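3-ketosteroid-delta4-5alpha-dehydrogenase (Rhodococcus jostii, PDB 4AT2) is a flavoenzyme of steroid catabolism that uses bound FAD to introduce the delta4 double bond into the A ring of 3-ketosteroids. Local coordinates at residues I27-A32 with Q226-D231; I58-R62 with W138-C142; Y88-G92 with D103-M108; A308-V314 with F443-L449. One frame throughout, in Å; residues are numbered along the deposited sequence.

Interaction 1: I27-A32 with Q226-D231; sequences IRPRSA and QTLVTD
Thr230 O takes the backbone N-H of Ala32 at 2.9 Å and, from a water that also meets Ser31 OG, a second, weak bond; Ser31 OG hydrogen-bonds to Thr33 as well. Two residues earlier, Arg30 is held through both its backbone N and its O: the N gives to Leu228 O over 2.9 Å, and the O receives Thr230 N at the same length. This ladder, with Arg30 opposite Val229 and Ser31 opposite Thr230, is the register of a short parallel pairing, and it makes strand 30-31 an outermost strand of the mixed sheet. Where the direct bonds stop, a water takes over, donating to Ile27 O and accepting from Leu228 N. Val229 supplies the apolar part: CG1, set anti to its backbone N (chi1 -179°), reaches Ala32 CB at 3.8 Å. On the other face of the sheet, Thr230 OG1 lies 3.8 Å from Pro29 CB. The bent Arg30 chain turns away from strand 223-230 and puts NH1 in a salt bridge with Glu247, while NE bonds to Thr34. Main-chain bonds therefore do most of the holding, and the long polar side chain spends its charge elsewhere, as suits an edge strand at the protein surface.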
loop_
_atom_site.group_PDB
_atom_site.type_symbol
_atom_site.label_atom_id
_atom_site.label_comp_id
_atom_site.label_asym_id
_atom_site.label_seq_id
_atom_site.Cartn_x
_atom_site.Cartn_y
_atom_site.Cartn_z
ATOM N N ILE A 27 -21.217 -13.482 -7.999
ATOM C CA ILE A 27 -20.733 -12.868 -6.717
ATOM C C ILE A 27 -21.793 -11.973 -6.055
ATOM O O ILE A 27 -21.760 -11.755 -4.838
ATOM C CB ILE A 27 -19.420 -12.072 -6.931
ATOM C CG1 ILE A 27 -18.622 -11.961 -5.633
ATOM C CG2 ILE A 27 -19.707 -10.680 -7.464
ATOM C CD1 ILE A 27 -17.856 -13.214 -5.273
ATOM N N ARG A 28 -22.726 -11.457 -6.855
ATOM C CA ARG A 28 -23.809 -10.629 -6.345
ATOM C C ARG A 28 -24.661 -11.482 -5.419
ATOM O O ARG A 28 -24.795 -12.685 -5.655
ATOM C CB ARG A 28 -24.668 -10.086 -7.497
ATOM C CG ARG A 28 -24.051 -8.897 -8.222
ATOM C CD ARG A 28 -24.917 -8.427 -9.384
ATOM N NE ARG A 28 -24.440 -7.164 -9.964
ATOM C CZ ARG A 28 -24.791 -5.952 -9.535
ATOM N NH1 ARG A 28 -25.624 -5.825 -8.506
ATOM N NH2 ARG A 28 -24.313 -4.856 -10.133
ATOM N N PRO A 29 -25.221 -10.875 -4.352
ATOM C CA PRO A 29 -26.004 -11.671 -3.415
ATOM C C PRO A 29 -27.232 -12.292 -4.068
ATOM O O PRO A 29 -27.838 -11.698 -4.959
ATOM C CB PRO A 29 -26.442 -10.645 -2.365
ATOM C CG PRO A 29 -26.408 -9.336 -3.079
ATOM C CD PRO A 29 -25.193 -9.453 -3.955
ATOM N N ARG A 30 -27.581 -13.479 -3.609
ATOM C CA ARG A 30 -28.773 -14.177 -4.050
ATOM C C ARG A 30 -29.915 -13.810 -3.098
ATOM O O ARG A 30 -29.737 -13.819 -1.883
ATOM C CB ARG A 30 -28.477 -15.674 -4.018
ATOM C CG ARG A 30 -29.663 -16.586 -4.246
ATOM C CD ARG A 30 -29.822 -16.934 -5.712
ATOM N NE ARG A 30 -30.811 -17.996 -5.846
ATOM C CZ ARG A 30 -30.515 -19.285 -5.972
ATOM N NH1 ARG A 30 -29.246 -19.685 -6.005
ATOM N NH2 ARG A 30 -31.495 -20.170 -6.068
ATOM N N SER A 31 -31.084 -13.464 -3.641
ATOM C CA SER A 31 -32.253 -13.177 -2.802
ATOM C C SER A 31 -32.802 -14.464 -2.185
ATOM O O SER A 31 -32.999 -15.453 -2.891
ATOM C CB SER A 31 -33.352 -12.485 -3.624
ATOM O OG SER A 31 -34.565 -12.403 -2.886
ATOM N N ALA A 32 -33.066 -14.439 -0.879
ATOM C CA ALA A 32 -33.577 -15.614 -0.163
ATOM C C ALA A 32 -34.896 -16.110 -0.756
ATOM O O ALA A 32 -35.175 -17.303 -0.741
ATOM C CB ALA A 32 -33.743 -15.318 1.322
ATOM N N GLN A 226 -19.722 -19.769 -2.833
ATOM C CA GLN A 226 -19.690 -18.884 -3.997
ATOM C C GLN A 226 -20.281 -17.501 -3.749
ATOM O O GLN A 226 -19.740 -16.503 -4.228
ATOM C CB GLN A 226 -20.451 -19.518 -5.164
ATOM C CG GLN A 226 -19.782 -20.742 -5.773
ATOM C CD GLN A 226 -20.739 -21.521 -6.650
ATOM O OE1 GLN A 226 -20.354 -22.067 -7.685
ATOM N NE2 GLN A 226 -21.995 -21.571 -6.245
ATOM N N THR A 227 -21.423 -17.438 -3.060
ATOM C CA THR A 227 -22.173 -16.181 -2.894
ATOM C C THR A 227 -22.966 -16.186 -1.586
ATOM O O THR A 227 -23.346 -17.255 -1.106
ATOM C CB THR A 227 -23.187 -15.942 -4.050
ATOM O OG1 THR A 227 -24.439 -16.560 -3.740
ATOM C CG2 THR A 227 -22.700 -16.498 -5.383
ATOM N N LEU A 228 -23.263 -15.003 -1.056
ATOM C CA LEU A 228 -24.092 -14.883 0.133
ATOM C C LEU A 228 -25.552 -14.774 -0.275
ATOM O O LEU A 228 -25.860 -14.247 -1.344
ATOM C CB LEU A 228 -23.685 -13.647 0.931
ATOM C CG LEU A 228 -22.228 -13.700 1.433
ATOM C CD1 LEU A 228 -21.734 -12.342 1.905
ATOM C CD2 LEU A 228 -22.069 -14.722 2.551
ATOM N N VAL A 229 -26.436 -15.276 0.583
ATOM C CA VAL A 229 -27.868 -15.126 0.398
ATOM C C VAL A 229 -28.359 -14.073 1.390
ATOM O O VAL A 229 -28.026 -14.133 2.573
ATOM C CB VAL A 229 -28.619 -16.444 0.662
ATOM C CG1 VAL A 229 -30.117 -16.256 0.442
ATOM C CG2 VAL A 229 -28.086 -17.549 -0.239
ATOM N N THR A 230 -29.135 -13.106 0.903
ATOM C CA THR A 230 -29.664 -12.052 1.769
ATOM C C THR A 230 -31.192 -12.004 1.715
ATOM O O THR A 230 -31.778 -12.334 0.693
ATOM C CB THR A 230 -29.101 -10.654 1.408
ATOM O OG1 THR A 230 -29.394 -10.349 0.039
ATOM C CG2 THR A 230 -27.597 -10.599 1.628
ATOM N N ASP A 231 -31.834 -11.605 2.811
ATOM C CA ASP A 231 -33.283 -11.352 2.753
ATOM C C ASP A 231 -33.547 -9.895 2.353
ATOM O O ASP A 231 -32.606 -9.156 2.049
ATOM C CB ASP A 231 -34.001 -11.758 4.054
ATOM C CG ASP A 231 -33.610 -10.901 5.252
ATOM O OD1 ASP A 231 -33.107 -9.774 5.085
ATOM O OD2 ASP A 231 -33.832 -11.363 6.383
HETATM O O HOH W 1 -22.203 -12.333 -2.095
HETATM O O HOH W 2 -34.549 -10.764 -0.755
#

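Interaction 2: I58-R62 with W138-C142; sequences IEAAR and WLVDC
Ile58 CG2 presses on Trp138 CZ2 at 3.6 Å, the tight apolar end of a contact between helices 51-62 and 132-141. The same methyl sits over the centre of the Arg62 guanidinium, and Cys142 SG lies above one face of the indole, offset toward its rim. Leu208 of helix 202-214 touches both Ile58 and Cys142. The chi1 of Trp138 (-173°) sends its indole across to helix 51-62, which follows the first strand of the FAD-binding Rossmann-type fold.

The other side is looser and wetter. A water accepts from Trp138 NE1 at 3.0 Å and from Arg62 NH1 at 2.9 Å, and donates to Glu59 OE1. For one of two Asp141 conformers, and so tentatively, a second water joins Arg62 NH1 to OD2, and the direct salt bridge from Arg62 NH2 to Asp141 OD2 is long, 3.8 Å. Glu59 OE2 pairs with Arg500, which also makes a cation-pi contact with Trp138. Without the indole, as with an alanine here, a gap is likely to open beside Ile58 and the Glu59-Arg62 water to lose a donor. The apolar end thus packs directly, whereas the polar groups of Glu59, Arg62 and Trp138 are joined mainly through water.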
loop_
_atom_site.group_PDB
_atom_site.type_symbol
_atom_site.label_atom_id
_atom_site.label_comp_id
_atom_site.label_asym_id
_atom_site.label_seq_id
_atom_site.Cartn_x
_atom_site.Cartn_y
_atom_site.Cartn_z
ATOM N N ILE A 58 -16.031 -23.800 17.709
ATOM C CA ILE A 58 -15.977 -24.191 19.120
ATOM C C ILE A 58 -16.832 -23.262 19.966
ATOM O O ILE A 58 -17.660 -23.725 20.761
ATOM C CB ILE A 58 -14.526 -24.248 19.648
ATOM C CG1 ILE A 58 -13.801 -25.431 19.006
ATOM C CG2 ILE A 58 -14.487 -24.351 21.172
ATOM C CD1 ILE A 58 -12.287 -25.362 19.143
ATOM N N GLU A 59 -16.653 -21.954 19.782
ATOM C CA GLU A 59 -17.409 -20.997 20.579
ATOM C C GLU A 59 -18.897 -21.070 20.259
ATOM O O GLU A 59 -19.721 -21.032 21.169
ATOM C CB GLU A 59 -16.884 -19.567 20.409
ATOM C CG GLU A 59 -15.508 -19.336 21.032
ATOM C CD GLU A 59 -15.518 -19.226 22.554
ATOM O OE1 GLU A 59 -16.520 -19.597 23.201
ATOM O OE2 GLU A 59 -14.511 -18.771 23.130
ATOM N N ALA A 60 -19.237 -21.200 18.978
ATOM C CA ALA A 60 -20.649 -21.225 18.599
ATOM C C ALA A 60 -21.337 -22.467 19.187
ATOM O O ALA A 60 -22.464 -22.378 19.685
ATOM C CB ALA A 60 -20.809 -21.171 17.085
ATOM N N ALA A 61 -20.649 -23.606 19.146
ATOM C CA ALA A 61 -21.190 -24.851 19.681
ATOM C C ALA A 61 -21.316 -24.801 21.210
ATOM O O ALA A 61 -22.311 -25.270 21.770
ATOM C CB ALA A 61 -20.339 -26.033 19.249
ATOM N N ARG A 62 -20.315 -24.237 21.877
ATOM C CA ARG A 62 -20.385 -24.059 23.334
ATOM C C ARG A 62 -21.537 -23.144 23.743
ATOM O O ARG A 62 -22.117 -23.312 24.818
ATOM C CB ARG A 62 -19.065 -23.529 23.895
ATOM C CG ARG A 62 -17.998 -24.599 23.992
ATOM C CD ARG A 62 -16.678 -24.043 24.487
ATOM N NE ARG A 62 -15.672 -25.098 24.614
ATOM C CZ ARG A 62 -14.377 -24.879 24.840
ATOM N NH1 ARG A 62 -13.912 -23.640 24.967
ATOM N NH2 ARG A 62 -13.544 -25.903 24.946
ATOM N N TRP A 138 -7.135 -20.557 27.084
ATOM C CA TRP A 138 -8.221 -21.148 26.318
ATOM C C TRP A 138 -7.706 -22.208 25.373
ATOM O O TRP A 138 -8.276 -23.301 25.289
ATOM C CB TRP A 138 -8.952 -20.035 25.576
ATOM C CG TRP A 138 -10.208 -20.464 24.867
ATOM C CD1 TRP A 138 -11.515 -20.432 25.353
ATOM C CD2 TRP A 138 -10.311 -20.982 23.511
ATOM N NE1 TRP A 138 -12.393 -20.882 24.406
ATOM C CE2 TRP A 138 -11.735 -21.237 23.279
ATOM C CE3 TRP A 138 -9.399 -21.252 22.494
ATOM C CZ2 TRP A 138 -12.201 -21.733 22.069
ATOM C CZ3 TRP A 138 -9.884 -21.764 21.278
ATOM C CH2 TRP A 138 -11.251 -21.990 21.078
ATOM N N LEU A 139 -6.602 -21.924 24.687
ATOM C CA LEU A 139 -5.981 -22.907 23.789
ATOM C C LEU A 139 -5.485 -24.133 24.550
ATOM O O LEU A 139 -5.708 -25.279 24.126
ATOM C CB LEU A 139 -4.817 -22.278 23.013
ATOM C CG LEU A 139 -5.242 -21.178 22.045
ATOM C CD1 LEU A 139 -4.010 -20.387 21.558
ATOM C CD2 LEU A 139 -6.028 -21.762 20.871
ATOM N N VAL A 140 -4.823 -23.888 25.677
ATOM C CA VAL A 140 -4.355 -24.977 26.530
ATOM C C VAL A 140 -5.531 -25.851 26.978
ATOM O O VAL A 140 -5.434 -27.089 26.945
ATOM C CB VAL A 140 -3.516 -24.454 27.720
ATOM C CG1 VAL A 140 -3.249 -25.567 28.729
ATOM C CG2 VAL A 140 -2.202 -23.880 27.209
ATOM N N ASP A 141 -6.634 -25.216 27.371
ATOM C CA ASP A 141 -7.828 -25.942 27.805
ATOM C C ASP A 141 -8.372 -26.848 26.699
ATOM O O ASP A 141 -8.844 -27.952 26.981
ATOM C CB ASP A 141 -8.909 -24.968 28.287
ATOM C CG ASP A 141 -10.180 -25.672 28.711
ATOM O OD1 ASP A 141 -10.225 -26.215 29.838
ATOM O OD2 ASP A 141 -11.142 -25.674 27.918
ATOM N N CYS A 142 -8.278 -26.393 25.447
ATOM C CA CYS A 142 -8.740 -27.169 24.296
ATOM C C CYS A 142 -7.789 -28.312 23.954
ATOM O O CYS A 142 -8.074 -29.110 23.062
ATOM C CB CYS A 142 -8.919 -26.274 23.067
ATOM S SG CYS A 142 -10.363 -25.186 23.124
HETATM O O HOH W 3 -15.243 -21.117 25.255
HETATM O O HOH W 4 -11.292 -23.737 26.139
#

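Interaction 3: Y88-G92 with D103-M108; sequences YLGGG and DSPENM
Gly91 N donates to Asp103 OD2 in a nearly straight hydrogen bond of 2.9 Å, with an angle of 177° at the hydrogen. The amide comes from above the carboxylate, 60° out of its plane. The first torsion of Asp103 (chi1 -159°) carries the carboxylate over to the glycine chain. OD2 is gripped further by Arg184 in a salt bridge and by Gln96 NE2. The other oxygen, OD1, is met nearly along its C-O axis by Asn107 ND2 at 3.0 Å, a bond that lies close to the plane of the amide. With both oxygens engaged, rotation of the carboxylate is restricted, and the nearby arginine would probably favour its ionised form.

The helix start supplies a second set of polar bonds. Ser104 is the N-cap of helix 105-115, its OG accepting from Asn107 N at 3.0 Å. The capped helix start thus packs against the glycine-rich loop that follows strand 87-88, and Asp103, just before the cap, bridges the two.

Packing against glycine backbone is the remaining kind of contact. Gly91 CA comes within 3.4 Å of Ser104 C. At Gly90 a side chain would collide with Asp103 OD2; Gly91 has a positive phi, which favours glycine. Met108, extended throughout, lays SD 3.6 Å from Gly90 C and brings CE to 4.0 Å from Tyr88 CD2, the two side chains running past each other in opposite directions. Tyr88 OH bonds to Glu170 and Arg184. Met108 is also touched by Tyr128 and Cys129 of helix 122-130.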
loop_
_atom_site.group_PDB
_atom_site.type_symbol
_atom_site.label_atom_id
_atom_site.label_comp_id
_atom_site.label_asym_id
_atom_site.label_seq_id
_atom_site.Cartn_x
_atom_site.Cartn_y
_atom_site.Cartn_z
ATOM N N TYR A 88 1.078 -15.615 18.181
ATOM C CA TYR A 88 1.598 -14.397 18.790
ATOM C C TYR A 88 0.808 -14.030 20.046
ATOM O O TYR A 88 -0.269 -13.458 19.966
ATOM C CB TYR A 88 1.616 -13.233 17.774
ATOM C CG TYR A 88 2.538 -12.129 18.225
ATOM C CD1 TYR A 88 3.892 -12.159 17.885
ATOM C CD2 TYR A 88 2.069 -11.091 19.042
ATOM C CE1 TYR A 88 4.755 -11.172 18.329
ATOM C CE2 TYR A 88 2.929 -10.090 19.489
ATOM C CZ TYR A 88 4.267 -10.148 19.139
ATOM O OH TYR A 88 5.132 -9.189 19.595
ATOM N N LEU A 89 1.352 -14.370 21.211
ATOM C CA LEU A 89 0.639 -14.196 22.476
ATOM C C LEU A 89 1.560 -13.597 23.518
ATOM O O LEU A 89 2.771 -13.769 23.440
ATOM C CB LEU A 89 0.108 -15.544 22.969
ATOM C CG LEU A 89 -0.803 -16.310 22.002
ATOM C CD1 LEU A 89 -1.043 -17.700 22.544
ATOM C CD2 LEU A 89 -2.129 -15.577 21.790
ATOM N N GLY A 90 0.996 -12.897 24.499
ATOM C CA GLY A 90 1.836 -12.267 25.509
ATOM C C GLY A 90 1.023 -11.625 26.600
ATOM O O GLY A 90 -0.140 -11.996 26.826
ATOM N N GLY A 91 1.658 -10.673 27.280
ATOM C CA GLY A 91 1.054 -9.975 28.408
ATOM C C GLY A 91 1.213 -10.696 29.731
ATOM O O GLY A 91 0.570 -10.333 30.724
ATOM N N GLY A 92 2.054 -11.729 29.738
ATOM C CA GLY A 92 2.292 -12.536 30.938
ATOM C C GLY A 92 1.659 -13.917 30.915
ATOM O O GLY A 92 0.997 -14.309 31.869
ATOM N N ASP A 103 6.211 -9.498 30.901
ATOM C CA ASP A 103 5.435 -8.862 29.842
ATOM C C ASP A 103 4.103 -8.422 30.427
ATOM O O ASP A 103 3.698 -8.886 31.503
ATOM C CB ASP A 103 5.196 -9.841 28.672
ATOM C CG ASP A 103 4.861 -9.142 27.363
ATOM O OD1 ASP A 103 5.122 -7.915 27.221
ATOM O OD2 ASP A 103 4.342 -9.843 26.457
ATOM N N SER A 104 3.443 -7.508 29.725
ATOM C CA SER A 104 2.146 -6.987 30.138
ATOM C C SER A 104 1.361 -6.629 28.887
ATOM O O SER A 104 1.960 -6.419 27.827
ATOM C CB SER A 104 2.322 -5.727 30.992
ATOM O OG SER A 104 2.864 -4.673 30.215
ATOM N N PRO A 105 0.030 -6.549 29.002
ATOM C CA PRO A 105 -0.757 -6.106 27.855
ATOM C C PRO A 105 -0.338 -4.736 27.331
ATOM O O PRO A 105 -0.340 -4.536 26.113
ATOM C CB PRO A 105 -2.185 -6.096 28.389
ATOM C CG PRO A 105 -2.172 -7.186 29.417
ATOM C CD PRO A 105 -0.836 -7.034 30.095
ATOM N N GLU A 106 0.042 -3.815 28.220
ATOM C CA GLU A 106 0.471 -2.493 27.762
ATOM C C GLU A 106 1.780 -2.556 26.982
ATOM O O GLU A 106 1.932 -1.880 25.961
ATOM C CB GLU A 106 0.580 -1.484 28.914
ATOM C CG GLU A 106 0.779 -0.035 28.448
ATOM C CD GLU A 106 -0.192 0.405 27.346
ATOM O OE1 GLU A 106 -1.434 0.247 27.494
ATOM O OE2 GLU A 106 0.297 0.901 26.303
ATOM N N ASN A 107 2.719 -3.364 27.471
ATOM C CA ASN A 107 4.003 -3.523 26.794
ATOM C C ASN A 107 3.828 -4.194 25.427
ATOM O O ASN A 107 4.416 -3.774 24.425
ATOM C CB ASN A 107 4.963 -4.319 27.673
ATOM C CG ASN A 107 6.372 -4.308 27.133
ATOM O OD1 ASN A 107 6.940 -3.240 26.866
ATOM N ND2 ASN A 107 6.942 -5.496 26.944
ATOM N N MET A 108 2.995 -5.228 25.398
ATOM C CA MET A 108 2.675 -5.911 24.156
ATOM C C MET A 108 2.037 -4.951 23.149
ATOM O O MET A 108 2.411 -4.946 21.973
ATOM C CB MET A 108 1.756 -7.089 24.451
ATOM C CG MET A 108 1.488 -7.982 23.264
ATOM S SD MET A 108 0.494 -9.360 23.849
ATOM C CE MET A 108 0.008 -10.069 22.284
#

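Interaction 4: A308-V314 with F443-L449; sequences ATEVAFV and FTLGFTL. With ASD (4-androstene-3-17-dione), chain B.
Two antiparallel strands, 309-313 and 444-448, form part of the wall of the steroid pocket, their axes 4.5 Å apart at closest approach and 157° between their directions. Hydrogen-bonded pairs at Glu310-Phe447 and Ala312-Leu445 set the register. Ala312 N gives to Leu445 O at 2.8 Å, and Val314 N to Phe443 O; the bond from Glu310 N to Phe447 O is weak. Gly446 lies opposite Val311, where a CB would clash with Glu310 O.

On the face carrying Glu310, Ala312, Leu445 and Phe447, Glu310 lies over the Phe447 ring. Its CB sits 3.6 Å from the ring centroid, 14° off the normal, as a CH-pi contact. The bend at chi2 carries the carboxylate past the CD2-CE2 side of the ring, its plane 15° from the ring's and Glu310 OE1 3.2 Å from Phe447 CD2. A water donates to both Glu310 OE1 and Leu445 O. The Phe447 ring meets the steroid with its edge, CE2 being 3.8 Å from C2 of the androstenedione, while Ala312 CB reaches C11 at 3.6 Å. Phe447 also touches FAD. Losing the ring to an alanine is likely to leave the Glu310 chain without its CH-pi partner and C2 of the steroid without its neighbour. The result is an antiparallel strand pair lining the substrate pocket next to the FAD, as expected of an FAD-dependent steroid dehydrogenase.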
loop_
_atom_site.group_PDB
_atom_site.type_symbol
_atom_site.label_atom_id
_atom_site.label_comp_id
_atom_site.label_asym_id
_atom_site.label_seq_id
_atom_site.Cartn_x
_atom_site.Cartn_y
_atom_site.Cartn_z
ATOM N N ALA A 308 -1.059 -4.591 2.598
ATOM C CA ALA A 308 -0.173 -5.163 3.629
ATOM C C ALA A 308 0.247 -6.583 3.268
ATOM O O ALA A 308 -0.582 -7.408 2.886
ATOM C CB ALA A 308 -0.841 -5.133 4.999
ATOM N N THR A 309 1.548 -6.855 3.354
ATOM C CA THR A 309 2.072 -8.174 2.987
ATOM C C THR A 309 3.166 -8.652 3.929
ATOM O O THR A 309 4.129 -7.923 4.193
ATOM C CB THR A 309 2.675 -8.187 1.564
ATOM O OG1 THR A 309 3.725 -7.219 1.492
ATOM C CG2 THR A 309 1.628 -7.830 0.525
ATOM N N GLU A 310 3.016 -9.887 4.405
ATOM C CA GLU A 310 4.117 -10.600 5.036
ATOM C C GLU A 310 5.175 -10.843 3.959
ATOM O O GLU A 310 4.827 -11.093 2.796
ATOM C CB GLU A 310 3.626 -11.935 5.604
ATOM C CG GLU A 310 4.717 -12.779 6.269
ATOM C CD GLU A 310 5.532 -13.675 5.329
ATOM O OE1 GLU A 310 5.155 -13.899 4.156
ATOM O OE2 GLU A 310 6.584 -14.192 5.772
ATOM N N VAL A 311 6.452 -10.772 4.333
ATOM C CA VAL A 311 7.547 -11.013 3.384
ATOM C C VAL A 311 8.625 -11.845 4.061
ATOM O O VAL A 311 9.210 -11.414 5.048
ATOM C CB VAL A 311 8.172 -9.701 2.854
ATOM C CG1 VAL A 311 9.208 -10.021 1.788
ATOM C CG2 VAL A 311 7.111 -8.752 2.284
ATOM N N ALA A 312 8.884 -13.031 3.525
ATOM C CA ALA A 312 9.943 -13.902 4.026
ATOM C C ALA A 312 11.207 -13.657 3.211
ATOM O O ALA A 312 11.145 -13.081 2.134
ATOM C CB ALA A 312 9.518 -15.356 3.928
ATOM N N PHE A 313 12.344 -14.106 3.733
ATOM C CA PHE A 313 13.649 -13.863 3.127
ATOM C C PHE A 313 14.372 -15.193 3.246
ATOM O O PHE A 313 14.709 -15.610 4.355
ATOM C CB PHE A 313 14.348 -12.763 3.940
ATOM C CG PHE A 313 15.656 -12.283 3.366
ATOM C CD1 PHE A 313 15.712 -11.678 2.111
ATOM C CD2 PHE A 313 16.829 -12.369 4.120
ATOM C CE1 PHE A 313 16.915 -11.201 1.603
ATOM C CE2 PHE A 313 18.034 -11.901 3.617
ATOM C CZ PHE A 313 18.080 -11.309 2.361
ATOM N N VAL A 314 14.571 -15.883 2.121
ATOM C CA VAL A 314 14.928 -17.307 2.177
ATOM C C VAL A 314 16.428 -17.571 2.326
ATOM O O VAL A 314 17.078 -18.184 1.481
ATOM C CB VAL A 314 14.282 -18.145 1.046
ATOM C CG1 VAL A 314 12.778 -18.284 1.286
ATOM C CG2 VAL A 314 14.588 -17.555 -0.324
ATOM N N PHE A 443 15.311 -12.681 -3.199
ATOM C CA PHE A 443 15.169 -13.734 -2.199
ATOM C C PHE A 443 13.924 -13.586 -1.326
ATOM O O PHE A 443 13.809 -14.219 -0.282
ATOM C CB PHE A 443 16.428 -13.803 -1.322
ATOM C CG PHE A 443 17.395 -14.869 -1.746
ATOM C CD1 PHE A 443 17.989 -14.823 -3.004
ATOM C CD2 PHE A 443 17.699 -15.922 -0.892
ATOM C CE1 PHE A 443 18.888 -15.809 -3.407
ATOM C CE2 PHE A 443 18.590 -16.910 -1.292
ATOM C CZ PHE A 443 19.180 -16.849 -2.543
ATOM N N THR A 444 12.972 -12.780 -1.777
ATOM C CA THR A 444 11.766 -12.565 -0.989
ATOM C C THR A 444 10.538 -13.194 -1.631
ATOM O O THR A 444 10.480 -13.394 -2.849
ATOM C CB THR A 444 11.507 -11.065 -0.771
ATOM O OG1 THR A 444 11.410 -10.416 -2.041
ATOM C CG2 THR A 444 12.643 -10.434 0.054
ATOM N N LEU A 445 9.561 -13.520 -0.795
ATOM C CA LEU A 445 8.250 -13.970 -1.268
ATOM C C LEU A 445 7.290 -13.732 -0.127
ATOM O O LEU A 445 7.712 -13.623 1.020
ATOM C CB LEU A 445 8.277 -15.451 -1.669
ATOM C CG LEU A 445 8.479 -16.523 -0.592
ATOM C CD1 LEU A 445 8.414 -17.898 -1.244
ATOM C CD2 LEU A 445 9.801 -16.350 0.154
ATOM N N GLY A 446 6.001 -13.626 -0.408
ATOM C CA GLY A 446 5.109 -13.289 0.693
ATOM C C GLY A 446 3.650 -13.605 0.501
ATOM O O GLY A 446 3.255 -14.219 -0.495
ATOM N N PHE A 447 2.859 -13.200 1.488
ATOM C CA PHE A 447 1.418 -13.426 1.469
ATOM C C PHE A 447 0.688 -12.185 1.990
ATOM O O PHE A 447 1.308 -11.295 2.579
ATOM C CB PHE A 447 1.017 -14.747 2.191
ATOM C CG PHE A 447 1.361 -14.810 3.664
ATOM C CD1 PHE A 447 0.567 -14.166 4.618
ATOM C CD2 PHE A 447 2.430 -15.589 4.108
ATOM C CE1 PHE A 447 0.870 -14.250 5.982
ATOM C CE2 PHE A 447 2.729 -15.682 5.463
ATOM C CZ PHE A 447 1.951 -15.007 6.401
ATOM N N THR A 448 -0.614 -12.105 1.723
ATOM C CA THR A 448 -1.389 -10.896 1.958
ATOM C C THR A 448 -1.958 -10.850 3.371
ATOM O O THR A 448 -2.242 -11.897 3.963
ATOM C CB THR A 448 -2.545 -10.793 0.939
ATOM O OG1 THR A 448 -3.379 -11.959 1.048
ATOM C CG2 THR A 448 -1.987 -10.718 -0.477
ATOM N N LEU A 449 -2.100 -9.637 3.901
ATOM C CA LEU A 449 -2.566 -9.410 5.285
ATOM C C LEU A 449 -3.815 -8.543 5.321
ATOM O O LEU A 449 -4.455 -8.416 6.374
ATOM C CB LEU A 449 -1.467 -8.752 6.138
ATOM C CG LEU A 449 -0.123 -9.507 6.201
ATOM C CD1 LEU A 449 0.947 -8.666 6.896
ATOM C CD2 LEU A 449 -0.275 -10.878 6.869
HETATM C C1 ASD B . 5.816 -17.318 7.572
HETATM C C10 ASD B . 7.186 -17.703 8.157
HETATM C C11 ASD B . 8.146 -18.138 5.796
HETATM C C12 ASD B . 8.921 -19.056 4.819
HETATM C C13 ASD B . 10.147 -19.654 5.503
HETATM C C14 ASD B . 9.697 -20.377 6.771
HETATM C C15 ASD B . 10.860 -21.305 7.150
HETATM C C16 ASD B . 11.342 -21.850 5.795
HETATM C C17 ASD B . 10.819 -20.807 4.820
HETATM C C18 ASD B . 11.250 -18.606 5.690
HETATM C C19 ASD B . 8.043 -16.448 8.337
HETATM C C2 ASD B . 4.952 -16.435 8.498
HETATM C C3 ASD B . 4.981 -16.915 9.934
HETATM C C4 ASD B . 5.947 -17.972 10.325
HETATM C C5 ASD B . 6.997 -18.308 9.540
HETATM C C6 ASD B . 8.026 -19.274 10.113
HETATM C C7 ASD B . 8.589 -20.222 9.056
HETATM C C8 ASD B . 9.078 -19.450 7.831
HETATM C C9 ASD B . 7.864 -18.719 7.202
HETATM O O1 ASD B . 4.194 -16.456 10.761
HETATM O O2 ASD B . 10.948 -20.881 3.604
HETATM O O HOH W 5 6.311 -15.935 2.590
#

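Interaction 4 is the buried contact of the set, its centre about 9 Å from that of the chain, whereas interaction 1 lies at the surface, about 31 Å out. Both pair strands, but in separate sheets: parallel at the sheet edge in interaction 1, antiparallel beside the steroid in interaction 4. Interactions 2 and 3 are partly buried and involve helices. They touch each other through Leu139 CD1 and Leu89 CD1, 4.1 Å apart, and interaction 3 is nested within the loop that interaction 2 closes. Their polar chemistry differs: interaction 2 links its charges mainly through waters, while interaction 3 relies on a direct carboxylate-to-amide bond.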